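Local coordinates for protein post-proline cleaving enzyme (Rickettsia typhi, PDB 4HVT) that probably acts as a serine-type oligopeptidase that cuts peptides after proline, pairing a beta-propeller domain with an alpha/beta-hydrolase domain, at residues S255-I260 / N271-T276; I286-D291 / T328-T333; Y301-L306 / G320-L325; W310-H315 / S335-L340. One frame throughout, in Å; residues are numbered along the deposited sequence. Where two conformers were deposited one is given.

Interaction 1 (S255-I260 / N271-T276); sequences SSLIFI and NYILDT
Ile260 lies across from Tyr272 and Leu274 in a hairpin, 257-263 with 269-275, that forms the middle strands of a four-stranded beta-propeller sheet between strands 242-247 and 282-285. Strand segments 257-260 and 271-275 run antiparallel at 153°. Ile260 CB sits beside the Tyr272 carbonyl and CB. CG2 reaches the Tyr272 ring, 4.2 Å from its CD1, while the other branch runs through CG1 to CD1, which ends 3.7 Å from Leu274 CB. With CG1 beside the backbone N (chi1 -69°), the extended chain carries CD1 past Tyr272 to Leu274. Ile258 continues this face, its CG1 4.1 Å from Thr276 CG2. On the other face Leu257 CD2 touches Ile273 CG2 and the Asp275 carboxylate, which is salt-bridged through OD1 to Lys277, and Phe259 CZ lies 3.6 Å from Asn271 OD1, itself hydrogen-bonded to Ser261. Ile258 and Leu274 exchange two nearly straight bonds, Leu274 N to Ile258 O being 2.8 Å; Ile260 and Tyr272 also exchange two, the one from Tyr272 N more bent. Thr276 N closes the ladder on Ser256 O. Backbone bonds thus set the pairing; Ile258, Ile260, Leu274 and the Tyr272 ring fill one side, and the other mixes apolar packing with contacts to Asp275 and Asn271.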
loop_
_atom_site.group_PDB
_atom_site.type_symbol
_atom_site.label_atom_id
_atom_site.label_comp_id
_atom_site.label_asym_id
_atom_site.label_seq_id
_atom_site.Cartn_x
_atom_site.Cartn_y
_atom_site.Cartn_z
ATOM N N SER A 255 1.467 -15.847 -23.497
ATOM C CA SER A 255 0.496 -16.196 -22.452
ATOM C C SER A 255 0.921 -17.461 -21.671
ATOM O O SER A 255 0.255 -17.890 -20.733
ATOM C CB SER A 255 -0.907 -16.307 -23.089
ATOM O OG SER A 255 -0.942 -17.265 -24.161
ATOM N N SER A 256 2.039 -18.043 -22.031
ATOM C CA SER A 256 2.451 -19.293 -21.506
ATOM C C SER A 256 3.694 -19.231 -20.605
ATOM O O SER A 256 4.166 -20.272 -20.102
ATOM C CB SER A 256 2.743 -20.225 -22.669
ATOM O OG SER A 256 3.700 -19.716 -23.608
ATOM N N LEU A 257 4.311 -18.076 -20.504
ATOM C CA LEU A 257 5.448 -17.969 -19.620
ATOM C C LEU A 257 4.932 -17.379 -18.313
ATOM O O LEU A 257 4.486 -16.248 -18.269
ATOM C CB LEU A 257 6.548 -17.118 -20.252
ATOM C CG LEU A 257 7.211 -17.776 -21.489
ATOM C CD1 LEU A 257 8.002 -16.669 -22.179
ATOM C CD2 LEU A 257 8.076 -19.039 -21.194
ATOM N N ILE A 258 5.076 -18.147 -17.241
ATOM C CA ILE A 258 4.662 -17.759 -15.928
ATOM C C ILE A 258 5.870 -17.519 -15.034
ATOM O O ILE A 258 6.804 -18.353 -14.991
ATOM C CB ILE A 258 3.729 -18.870 -15.312
ATOM C CG1 ILE A 258 2.479 -19.130 -16.194
ATOM C CG2 ILE A 258 3.390 -18.566 -13.850
ATOM C CD1 ILE A 258 1.484 -18.013 -16.273
ATOM N N PHE A 259 5.851 -16.378 -14.322
ATOM C CA PHE A 259 6.875 -16.027 -13.364
ATOM C C PHE A 259 6.427 -16.542 -12.023
ATOM O O PHE A 259 5.414 -16.114 -11.496
ATOM C CB PHE A 259 7.026 -14.498 -13.376
ATOM C CG PHE A 259 8.052 -13.941 -12.381
ATOM C CD1 PHE A 259 9.415 -14.151 -12.561
ATOM C CD2 PHE A 259 7.653 -13.163 -11.356
ATOM C CE1 PHE A 259 10.353 -13.624 -11.703
ATOM C CE2 PHE A 259 8.604 -12.598 -10.500
ATOM C CZ PHE A 259 9.939 -12.834 -10.653
ATOM N N ILE A 260 7.226 -17.432 -11.458
ATOM C CA ILE A 260 6.963 -17.980 -10.103
ATOM C C ILE A 260 7.955 -17.345 -9.184
ATOM O O ILE A 260 9.147 -17.395 -9.459
ATOM C CB ILE A 260 7.135 -19.476 -10.091
ATOM C CG1 ILE A 260 5.977 -20.101 -10.929
ATOM C CG2 ILE A 260 7.122 -19.998 -8.677
ATOM C CD1 ILE A 260 6.080 -21.598 -10.990
ATOM N N ASN A 271 13.335 -17.328 -7.808
ATOM C CA ASN A 271 12.375 -17.054 -8.877
ATOM C C ASN A 271 12.582 -18.058 -10.027
ATOM O O ASN A 271 13.711 -18.565 -10.257
ATOM C CB ASN A 271 12.548 -15.644 -9.444
ATOM C CG ASN A 271 12.249 -14.565 -8.461
ATOM O OD1 ASN A 271 11.263 -14.617 -7.805
ATOM N ND2 ASN A 271 13.090 -13.575 -8.395
ATOM N N TYR A 272 11.512 -18.357 -10.735
ATOM C CA TYR A 272 11.522 -19.346 -11.787
ATOM C C TYR A 272 10.648 -18.921 -12.985
ATOM O O TYR A 272 9.721 -18.164 -12.855
ATOM C CB TYR A 272 10.938 -20.693 -11.327
ATOM C CG TYR A 272 11.562 -21.229 -10.054
ATOM C CD1 TYR A 272 11.231 -20.715 -8.816
ATOM C CD2 TYR A 272 12.437 -22.284 -10.134
ATOM C CE1 TYR A 272 11.814 -21.234 -7.671
ATOM C CE2 TYR A 272 13.024 -22.785 -8.989
ATOM C CZ TYR A 272 12.691 -22.219 -7.779
ATOM O OH TYR A 272 13.281 -22.745 -6.610
ATOM N N ILE A 273 10.981 -19.476 -14.133
ATOM C CA ILE A 273 10.074 -19.443 -15.245
ATOM C C ILE A 273 9.403 -20.783 -15.345
ATOM O O ILE A 273 10.086 -21.805 -15.458
ATOM C CB ILE A 273 10.793 -19.166 -16.595
ATOM C CG1 ILE A 273 11.512 -17.809 -16.533
ATOM C CG2 ILE A 273 9.808 -19.119 -17.770
ATOM C CD1 ILE A 273 12.285 -17.510 -17.786
ATOM N N LEU A 274 8.081 -20.777 -15.342
ATOM C CA LEU A 274 7.266 -21.986 -15.629
ATOM C C LEU A 274 6.750 -21.804 -17.049
ATOM O O LEU A 274 6.022 -20.834 -17.374
ATOM C CB LEU A 274 6.104 -22.129 -14.689
ATOM C CG LEU A 274 5.134 -23.245 -14.980
ATOM C CD1 LEU A 274 5.683 -24.616 -14.623
ATOM C CD2 LEU A 274 3.869 -23.001 -14.229
ATOM N N ASP A 275 7.155 -22.707 -17.932
ATOM C CA ASP A 275 6.759 -22.627 -19.323
ATOM C C ASP A 275 5.644 -23.661 -19.518
ATOM O O ASP A 275 5.870 -24.878 -19.197
ATOM C CB ASP A 275 7.976 -22.970 -20.191
ATOM C CG ASP A 275 7.869 -22.496 -21.579
ATOM O OD1 ASP A 275 6.743 -22.439 -22.078
ATOM O OD2 ASP A 275 8.949 -22.298 -22.222
ATOM N N THR A 276 4.479 -23.229 -19.997
ATOM C CA THR A 276 3.269 -24.107 -19.930
ATOM C C THR A 276 2.839 -24.728 -21.264
ATOM O O THR A 276 1.825 -25.413 -21.331
ATOM C CB THR A 276 2.059 -23.366 -19.336
ATOM O OG1 THR A 276 1.785 -22.226 -20.137
ATOM C CG2 THR A 276 2.319 -22.804 -17.912
#

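Interaction 2 (I286-D291 / T328-T333); sequences INMPSD and TDLLKT
The amide of Asn287 donates to the carbonyl of Leu330, N to O 2.8 Å, in the one hydrogen bond between segments 286-291 and 328-333. It is fairly straight at hydrogen (160°), and the donor approaches nearly head-on to the carbonyl, at a C=O...N angle of 172°. Ile286 CA comes up to the same oxygen in a CA-H...O contact. Around this bond the side chains of Ile286 and Leu330 lie side by side and point the same way, with Ile286 CG2 4.1 Å from Leu330 CD2. Met288 reaches that same methyl from across, its CG 3.7 Å from Leu330 CD2. The bend at chi2 (-69°) leaves SD near Leu330 CD2 too, and the next bend takes CE to the Trp304 indole. On the solvent-exposed side Asn287 CB and ND2 pass by the Lys332 carbonyl, each 3.6 Å from its oxygen, without a bond.

Further out, Lys337, farther along the same loop as 328-333, bonds the carbonyls of Lys332 and Asp329 and reaches across to that of Asn287. Asp329 OD2 in turn holds Ser339 OG. The contact links adjacent four-stranded sheets of the propeller: Ile286 follows strand 282-285 and packs on Asn271 and Ile273 of strand 269-275, while Leu330 rests on Val302 and Trp304 of strand 301-305.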
loop_
_atom_site.group_PDB
_atom_site.type_symbol
_atom_site.label_atom_id
_atom_site.label_comp_id
_atom_site.label_asym_id
_atom_site.label_seq_id
_atom_site.Cartn_x
_atom_site.Cartn_y
_atom_site.Cartn_z
ATOM N N ILE A 286 15.599 -18.961 -12.283
ATOM C CA ILE A 286 16.153 -17.694 -12.766
ATOM C C ILE A 286 17.457 -17.381 -12.005
ATOM O O ILE A 286 17.521 -17.508 -10.769
ATOM C CB ILE A 286 15.118 -16.554 -12.590
ATOM C CG1 ILE A 286 14.031 -16.711 -13.624
ATOM C CG2 ILE A 286 15.779 -15.188 -12.677
ATOM C CD1 ILE A 286 12.834 -15.873 -13.348
ATOM N N ASN A 287 18.486 -17.044 -12.787
ATOM C CA ASN A 287 19.776 -16.638 -12.292
ATOM C C ASN A 287 19.863 -15.100 -12.354
ATOM O O ASN A 287 20.199 -14.509 -13.411
ATOM C CB ASN A 287 20.889 -17.294 -13.133
ATOM C CG ASN A 287 22.275 -17.097 -12.513
ATOM O OD1 ASN A 287 22.431 -16.303 -11.601
ATOM N ND2 ASN A 287 23.263 -17.879 -12.967
ATOM N N MET A 288 19.436 -14.490 -11.240
ATOM C CA MET A 288 19.570 -13.051 -11.015
ATOM C C MET A 288 19.917 -12.846 -9.548
ATOM O O MET A 288 19.772 -13.782 -8.715
ATOM C CB MET A 288 18.252 -12.281 -11.332
ATOM C CG MET A 288 17.834 -12.275 -12.813
ATOM S SD MET A 288 18.954 -11.297 -13.845
ATOM C CE MET A 288 18.347 -9.672 -13.351
ATOM N N PRO A 289 20.445 -11.672 -9.207
ATOM C CA PRO A 289 20.685 -11.420 -7.777
ATOM C C PRO A 289 19.442 -11.722 -6.935
ATOM O O PRO A 289 18.335 -11.388 -7.315
ATOM C CB PRO A 289 21.091 -9.925 -7.751
ATOM C CG PRO A 289 21.671 -9.662 -9.098
ATOM C CD PRO A 289 20.769 -10.489 -10.027
ATOM N N SER A 290 19.617 -12.343 -5.765
ATOM C CA SER A 290 18.491 -12.813 -5.000
ATOM C C SER A 290 17.555 -11.721 -4.491
ATOM O O SER A 290 16.387 -11.998 -4.270
ATOM C CB SER A 290 18.970 -13.652 -3.810
ATOM O OG SER A 290 19.748 -12.893 -2.907
ATOM N N ASP A 291 18.045 -10.474 -4.392
ATOM C CA ASP A 291 17.222 -9.341 -3.952
ATOM C C ASP A 291 16.874 -8.404 -5.093
ATOM O O ASP A 291 16.315 -7.338 -4.853
ATOM C CB ASP A 291 17.828 -8.580 -2.769
ATOM C CG ASP A 291 19.275 -8.125 -3.007
ATOM O OD1 ASP A 291 19.912 -8.413 -4.051
ATOM O OD2 ASP A 291 19.772 -7.396 -2.108
ATOM N N THR A 328 15.200 -14.824 -22.091
ATOM C CA THR A 328 15.988 -16.078 -22.200
ATOM C C THR A 328 17.292 -15.960 -21.404
ATOM O O THR A 328 17.774 -16.962 -20.881
ATOM C CB THR A 328 16.317 -16.488 -23.629
ATOM O OG1 THR A 328 17.070 -15.449 -24.273
ATOM C CG2 THR A 328 15.019 -16.784 -24.352
ATOM N N ASP A 329 17.836 -14.763 -21.277
ATOM C CA ASP A 329 19.064 -14.564 -20.515
ATOM C C ASP A 329 18.821 -14.702 -19.015
ATOM O O ASP A 329 19.778 -14.877 -18.265
ATOM C CB ASP A 329 19.733 -13.229 -20.799
ATOM C CG ASP A 329 20.610 -13.238 -22.044
ATOM O OD1 ASP A 329 20.931 -14.316 -22.587
ATOM O OD2 ASP A 329 20.984 -12.140 -22.436
ATOM N N LEU A 330 17.574 -14.700 -18.566
ATOM C CA LEU A 330 17.302 -14.978 -17.147
ATOM C C LEU A 330 17.770 -16.336 -16.692
ATOM O O LEU A 330 18.092 -16.500 -15.531
ATOM C CB LEU A 330 15.826 -14.906 -16.848
ATOM C CG LEU A 330 15.185 -13.531 -16.906
ATOM C CD1 LEU A 330 13.667 -13.609 -16.818
ATOM C CD2 LEU A 330 15.721 -12.626 -15.828
ATOM N N LEU A 331 17.796 -17.278 -17.611
ATOM C CA LEU A 331 18.157 -18.688 -17.306
ATOM C C LEU A 331 19.623 -18.990 -17.449
ATOM O O LEU A 331 20.044 -20.158 -17.203
ATOM C CB LEU A 331 17.277 -19.586 -18.197
ATOM C CG LEU A 331 15.766 -19.375 -18.016
ATOM C CD1 LEU A 331 14.961 -20.370 -18.860
ATOM C CD2 LEU A 331 15.397 -19.461 -16.545
ATOM N N LYS A 332 20.422 -18.013 -17.852
ATOM C CA LYS A 332 21.800 -18.233 -18.261
ATOM C C LYS A 332 22.758 -17.777 -17.185
ATOM O O LYS A 332 22.439 -16.909 -16.336
ATOM C CB LYS A 332 22.120 -17.482 -19.574
ATOM C CG LYS A 332 21.244 -17.896 -20.730
ATOM C CD LYS A 332 21.846 -17.517 -22.074
ATOM C CE LYS A 332 20.909 -17.922 -23.214
ATOM N NZ LYS A 332 21.647 -18.107 -24.488
ATOM N N THR A 333 23.966 -18.368 -17.219
ATOM C CA THR A 333 25.033 -17.877 -16.346
ATOM C C THR A 333 25.419 -16.471 -16.772
ATOM O O THR A 333 25.137 -16.055 -17.910
ATOM C CB THR A 333 26.301 -18.736 -16.435
ATOM O OG1 THR A 333 26.747 -18.797 -17.807
ATOM C CG2 THR A 333 26.007 -20.139 -15.914
#

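Interaction 3 (Y301-L306 / G320-L325)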
loop_
_atom_site.group_PDB
_atom_site.type_symbol
_atom_site.label_atom_id
_atom_site.label_comp_id
_atom_site.label_asym_id
_atom_site.label_seq_id
_atom_site.Cartn_x
_atom_site.Cartn_y
_atom_site.Cartn_z
ATOM N N TYR A 301 11.630 -8.539 -23.560
ATOM C CA TYR A 301 12.615 -8.045 -22.601
ATOM C C TYR A 301 11.967 -7.810 -21.227
ATOM O O TYR A 301 10.795 -7.413 -21.203
ATOM C CB TYR A 301 13.246 -6.745 -23.110
ATOM C CG TYR A 301 14.129 -7.011 -24.301
ATOM C CD1 TYR A 301 13.576 -7.253 -25.553
ATOM C CD2 TYR A 301 15.496 -7.133 -24.154
ATOM C CE1 TYR A 301 14.354 -7.577 -26.628
ATOM C CE2 TYR A 301 16.283 -7.440 -25.237
ATOM C CZ TYR A 301 15.704 -7.689 -26.458
ATOM O OH TYR A 301 16.470 -8.051 -27.540
ATOM N N VAL A 302 12.709 -7.976 -20.144
ATOM C CA VAL A 302 12.252 -7.823 -18.791
ATOM C C VAL A 302 13.137 -6.838 -18.063
ATOM O O VAL A 302 14.305 -6.706 -18.392
ATOM C CB VAL A 302 12.211 -9.181 -18.032
ATOM C CG1 VAL A 302 11.068 -10.056 -18.531
ATOM C CG2 VAL A 302 13.507 -9.892 -18.202
ATOM N N PHE A 303 12.528 -6.071 -17.165
ATOM C CA PHE A 303 13.198 -5.019 -16.399
ATOM C C PHE A 303 13.322 -5.417 -14.971
ATOM O O PHE A 303 12.326 -5.792 -14.352
ATOM C CB PHE A 303 12.395 -3.728 -16.457
ATOM C CG PHE A 303 12.120 -3.245 -17.865
ATOM C CD1 PHE A 303 13.139 -2.778 -18.607
ATOM C CD2 PHE A 303 10.856 -3.332 -18.439
ATOM C CE1 PHE A 303 12.966 -2.360 -19.900
ATOM C CE2 PHE A 303 10.675 -2.937 -19.746
ATOM C CZ PHE A 303 11.745 -2.495 -20.492
ATOM N N TRP A 304 14.520 -5.246 -14.381
ATOM C CA TRP A 304 14.810 -5.683 -13.046
ATOM C C TRP A 304 15.477 -4.548 -12.276
ATOM O O TRP A 304 16.397 -3.868 -12.766
ATOM C CB TRP A 304 15.711 -6.911 -13.048
ATOM C CG TRP A 304 15.019 -8.155 -13.492
ATOM C CD1 TRP A 304 14.601 -8.441 -14.757
ATOM C CD2 TRP A 304 14.619 -9.289 -12.678
ATOM N NE1 TRP A 304 13.929 -9.663 -14.785
ATOM C CE2 TRP A 304 13.952 -10.207 -13.521
ATOM C CE3 TRP A 304 14.751 -9.603 -11.296
ATOM C CZ2 TRP A 304 13.450 -11.431 -13.051
ATOM C CZ3 TRP A 304 14.248 -10.804 -10.846
ATOM C CH2 TRP A 304 13.631 -11.725 -11.727
ATOM N N LEU A 305 14.967 -4.333 -11.073
ATOM C CA LEU A 305 15.518 -3.371 -10.127
ATOM C C LEU A 305 16.506 -4.061 -9.200
ATOM O O LEU A 305 16.211 -5.139 -8.707
ATOM C CB LEU A 305 14.399 -2.768 -9.270
ATOM C CG LEU A 305 14.756 -1.787 -8.149
ATOM C CD1 LEU A 305 15.393 -0.556 -8.767
ATOM C CD2 LEU A 305 13.539 -1.461 -7.314
ATOM N N LEU A 306 17.617 -3.377 -8.931
ATOM C CA LEU A 306 18.628 -3.860 -7.993
ATOM C C LEU A 306 18.432 -3.243 -6.616
ATOM O O LEU A 306 18.307 -2.049 -6.488
ATOM C CB LEU A 306 20.038 -3.601 -8.515
ATOM C CG LEU A 306 20.358 -4.066 -9.939
ATOM C CD1 LEU A 306 21.841 -3.886 -10.231
ATOM C CD2 LEU A 306 19.902 -5.507 -10.173
ATOM N N GLY A 320 20.010 0.149 -6.691
ATOM C CA GLY A 320 19.012 1.125 -7.162
ATOM C C GLY A 320 18.930 1.334 -8.666
ATOM O O GLY A 320 18.053 2.045 -9.146
ATOM N N SER A 321 19.815 0.685 -9.416
ATOM C CA SER A 321 19.789 0.685 -10.863
ATOM C C SER A 321 18.693 -0.197 -11.429
ATOM O O SER A 321 18.224 -1.141 -10.786
ATOM C CB SER A 321 21.142 0.199 -11.451
ATOM O OG SER A 321 22.242 1.009 -10.992
ATOM N N LEU A 322 18.290 0.147 -12.643
ATOM C CA LEU A 322 17.365 -0.670 -13.409
ATOM C C LEU A 322 18.111 -1.256 -14.592
ATOM O O LEU A 322 18.728 -0.538 -15.356
ATOM C CB LEU A 322 16.182 0.151 -13.906
ATOM C CG LEU A 322 15.014 -0.726 -14.447
ATOM C CD1 LEU A 322 14.170 -1.302 -13.306
ATOM C CD2 LEU A 322 14.122 0.100 -15.383
ATOM N N VAL A 323 18.028 -2.572 -14.754
ATOM C CA VAL A 323 18.590 -3.212 -15.934
ATOM C C VAL A 323 17.482 -3.893 -16.773
ATOM O O VAL A 323 16.344 -4.100 -16.277
ATOM C CB VAL A 323 19.614 -4.310 -15.537
ATOM C CG1 VAL A 323 20.748 -3.761 -14.657
ATOM C CG2 VAL A 323 18.896 -5.462 -14.820
ATOM N N ALA A 324 17.794 -4.142 -18.050
ATOM C CA ALA A 324 16.920 -4.832 -18.917
ATOM C C ALA A 324 17.699 -5.930 -19.567
ATOM O O ALA A 324 18.917 -5.810 -19.791
ATOM C CB ALA A 324 16.419 -3.904 -19.989
ATOM N N LEU A 325 16.979 -6.999 -19.861
ATOM C CA LEU A 325 17.571 -8.144 -20.579
ATOM C C LEU A 325 16.482 -8.931 -21.284
ATOM O O LEU A 325 15.313 -8.968 -20.918
ATOM C CB LEU A 325 18.374 -9.091 -19.689
ATOM C CG LEU A 325 17.738 -9.839 -18.517
ATOM C CD1 LEU A 325 18.599 -10.972 -17.988
ATOM C CD2 LEU A 325 17.318 -8.905 -17.335
#
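This is an antiparallel pairing of the two central strands of a four-stranded propeller sheet, 301-305 against 322-325, with axes 4.7 Å apart and largely buried. Val302 with Leu325 and Trp304 with Val323 are hydrogen-bonded pairs; Trp304 N lies 2.9 Å from Val323 O, and Val323 N returns to Trp304 O. The ladder runs on past the strand, Leu306 N bonding to Ser321 O and Gly320 N to Leu306 O, the last with its donor well above the carbonyl plane.

On the face of Val302, Trp304, Val323 and Leu325, Val302 CG2, from the indole's own strand, lies at its edge, in plane, and Leu325 CD2 comes obliquely from the partner strand to Trp304 CD1, 3.8 Å away. The chi1 of Leu325, 61°, wedges CG between its backbone N and carbonyl carbon and sends CD2 across to that ring. Beside them Trp304 CB touches Val323 CG2 at 3.9 Å. On the other face Phe303 CD1 lies 3.7 Å from Ala324 CB, where the small methyl leaves the phenyl ring close to the strand, and Leu322 CD1 tucks against the Trp304 carbonyl, 3.4 Å from its O.

Strands 293-298 and 341-344 flank the pair as the outer strands of the sheet. Phe303, Leu305 and Leu322 pack on strand 350-357 of the next sheet, while Trp304 faces the loops carrying Met288 and Leu330.

Interaction 4 (W310-H315 / S335-L340)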
loop_
_atom_site.group_PDB
_atom_site.type_symbol
_atom_site.label_atom_id
_atom_site.label_comp_id
_atom_site.label_asym_id
_atom_site.label_seq_id
_atom_site.Cartn_x
_atom_site.Cartn_y
_atom_site.Cartn_z
ATOM N N TRP A 310 25.654 -5.063 -7.944
ATOM C CA TRP A 310 25.867 -6.304 -8.683
ATOM C C TRP A 310 27.202 -6.228 -9.453
ATOM O O TRP A 310 27.294 -5.440 -10.380
ATOM C CB TRP A 310 24.726 -6.475 -9.664
ATOM C CG TRP A 310 24.692 -7.753 -10.417
ATOM C CD1 TRP A 310 25.519 -8.858 -10.264
ATOM C CD2 TRP A 310 23.769 -8.096 -11.445
ATOM N NE1 TRP A 310 25.142 -9.849 -11.157
ATOM C CE2 TRP A 310 24.063 -9.407 -11.879
ATOM C CE3 TRP A 310 22.729 -7.427 -12.051
ATOM C CZ2 TRP A 310 23.310 -10.047 -12.889
ATOM C CZ3 TRP A 310 21.989 -8.035 -13.032
ATOM C CH2 TRP A 310 22.243 -9.344 -13.423
ATOM N N LYS A 311 28.211 -7.045 -9.057
ATOM C CA LYS A 311 29.468 -7.158 -9.826
ATOM C C LYS A 311 29.144 -8.049 -11.000
ATOM O O LYS A 311 28.973 -9.232 -10.827
ATOM C CB LYS A 311 30.604 -7.801 -9.003
ATOM N N PHE A 312 28.922 -7.456 -12.166
ATOM C CA PHE A 312 28.436 -8.187 -13.352
ATOM C C PHE A 312 29.507 -8.032 -14.429
ATOM O O PHE A 312 29.698 -6.941 -14.939
ATOM C CB PHE A 312 27.039 -7.673 -13.815
ATOM C CG PHE A 312 26.550 -8.337 -15.075
ATOM C CD1 PHE A 312 26.094 -9.656 -15.052
ATOM C CD2 PHE A 312 26.619 -7.674 -16.301
ATOM C CE1 PHE A 312 25.661 -10.271 -16.213
ATOM C CE2 PHE A 312 26.194 -8.290 -17.469
ATOM C CZ PHE A 312 25.723 -9.604 -17.426
ATOM N N LYS A 313 30.243 -9.107 -14.716
ATOM C CA LYS A 313 31.372 -9.081 -15.663
ATOM C C LYS A 313 32.340 -7.952 -15.263
ATOM O O LYS A 313 32.841 -7.971 -14.133
ATOM C CB LYS A 313 30.846 -8.975 -17.102
ATOM C CG LYS A 313 29.906 -10.135 -17.455
ATOM C CD LYS A 313 29.818 -10.392 -18.952
ATOM C CE LYS A 313 28.449 -10.909 -19.360
ATOM N NZ LYS A 313 28.542 -11.827 -20.535
ATOM N N SER A 314 32.544 -6.954 -16.119
ATOM C CA SER A 314 33.495 -5.872 -15.832
ATOM C C SER A 314 32.954 -4.795 -14.864
ATOM O O SER A 314 33.743 -4.077 -14.216
ATOM C CB SER A 314 33.938 -5.192 -17.141
ATOM N N HIS A 315 31.627 -4.726 -14.744
ATOM C CA HIS A 315 30.922 -3.572 -14.180
ATOM C C HIS A 315 30.500 -3.813 -12.736
ATOM O O HIS A 315 30.206 -4.937 -12.363
ATOM C CB HIS A 315 29.693 -3.292 -15.042
ATOM C CG HIS A 315 30.016 -3.128 -16.495
ATOM N ND1 HIS A 315 30.020 -4.189 -17.379
ATOM C CD2 HIS A 315 30.404 -2.043 -17.206
ATOM C CE1 HIS A 315 30.383 -3.764 -18.578
ATOM N NE2 HIS A 315 30.616 -2.463 -18.502
ATOM N N SER A 335 28.296 -15.533 -17.625
ATOM C CA SER A 335 29.101 -15.726 -18.872
ATOM C C SER A 335 28.280 -15.768 -20.164
ATOM O O SER A 335 28.728 -15.279 -21.191
ATOM C CB SER A 335 29.924 -17.021 -18.813
ATOM O OG SER A 335 31.175 -16.778 -18.229
ATOM N N ASP A 336 27.110 -16.399 -20.103
ATOM C CA ASP A 336 26.242 -16.527 -21.256
ATOM C C ASP A 336 25.200 -15.352 -21.400
ATOM O O ASP A 336 24.467 -15.378 -22.392
ATOM C CB ASP A 336 25.549 -17.924 -21.244
ATOM C CG ASP A 336 26.548 -19.143 -21.414
ATOM O OD1 ASP A 336 27.631 -18.981 -21.984
ATOM O OD2 ASP A 336 26.226 -20.291 -20.999
ATOM N N LYS A 337 25.147 -14.345 -20.487
ATOM C CA LYS A 337 24.122 -13.169 -20.515
ATOM C C LYS A 337 24.307 -11.883 -21.411
ATOM O O LYS A 337 24.294 -10.657 -20.936
ATOM C CB LYS A 337 23.870 -12.581 -19.161
ATOM C CG LYS A 337 22.940 -13.340 -18.243
ATOM C CD LYS A 337 22.801 -12.546 -16.961
ATOM C CE LYS A 337 21.514 -12.913 -16.281
ATOM N NZ LYS A 337 21.498 -14.330 -15.817
ATOM N N THR A 338 24.255 -12.152 -22.680
ATOM C CA THR A 338 24.725 -11.204 -23.647
ATOM C C THR A 338 23.845 -9.960 -23.811
ATOM O O THR A 338 24.324 -8.957 -24.314
ATOM C CB THR A 338 24.849 -11.900 -25.013
ATOM O OG1 THR A 338 23.550 -12.282 -25.464
ATOM C CG2 THR A 338 25.739 -13.160 -24.937
ATOM N N SER A 339 22.580 -9.996 -23.393
ATOM C CA SER A 339 21.649 -8.895 -23.668
ATOM C C SER A 339 21.523 -7.853 -22.561
ATOM O O SER A 339 20.703 -6.913 -22.695
ATOM C CB SER A 339 20.232 -9.422 -23.981
ATOM O OG SER A 339 19.668 -10.008 -22.846
ATOM N N LEU A 340 22.236 -7.986 -21.457
ATOM C CA LEU A 340 21.922 -7.126 -20.328
ATOM C C LEU A 340 22.357 -5.692 -20.600
ATOM O O LEU A 340 23.473 -5.460 -21.082
ATOM C CB LEU A 340 22.527 -7.676 -19.041
ATOM C CG LEU A 340 22.226 -6.800 -17.839
ATOM C CD1 LEU A 340 21.771 -7.713 -16.695
ATOM C CD2 LEU A 340 23.431 -5.941 -17.468
#
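A type II' turn from Phe312 to His315 joins strands 310-312 and 315-317, and its neighbour across the contact is a loop bent by a type I turn from Lys337 to Leu340; no hydrogen bond passes between the two segments. Side chains do the joining, and Leu340 is central to it, coming from the opposite direction to the two aromatic residues. In the conformer given, one of two modelled, CD1 lies 3.7 Å from both CZ3 and CH2 of Trp310 and also over one face of the Phe312 ring, and CD2 lies 3.6 Å from Phe312 CE2; this assignment of the branches is tentative. Phe312 has its CG anti to the backbone N (chi1 176°), which brings the phenyl to both Leu340 and Lys337.

Lys337 crosses that ring obliquely with its aliphatic part, CD standing 3.7 Å from Phe312 CE1, and its carbonyl oxygen sits at the ring edge, in plane. The lysine's charged end belongs to another site, NZ turning away to Asn287 O. Within its own segment, Lys313 CG covers the Phe312 face opposite Leu340 CD1, 4.1 Å above its centre. The Lys313 ammonium then extends toward the Ser335 carbonyl, NZ to O 3.5 Å, a loose approach.

Leu340 leads straight into strand 341-344 and also packs on Val323 and Ile317, while Trp310 rests against Met288 and Pro289. The small 310-312/315-317 hairpin thus lies against the loop before strand 341-344 and the sheet that this strand borders.

Overall arrangement
From the N terminus, interaction 1 comes first, closing a short hairpin loop before the others begin. Strand 282-285 then completes that sheet, and the chain enters interaction 2, which spans a long excursion back to residues 328-333. Interaction 3 is nested inside that excursion. Interaction 4 crosses both interactions 2 and 3, its first segment lying within their loops and its second beyond them. Interaction 2 bridges the sheets of interactions 1 and 3: Asn271 O meets Ile286 N on one side, and Leu330 CD2 meets Trp304 NE1 on the other. Interaction 4 adds the 310-317 hairpin to the sheet of interaction 3 and to the loops of interaction 2.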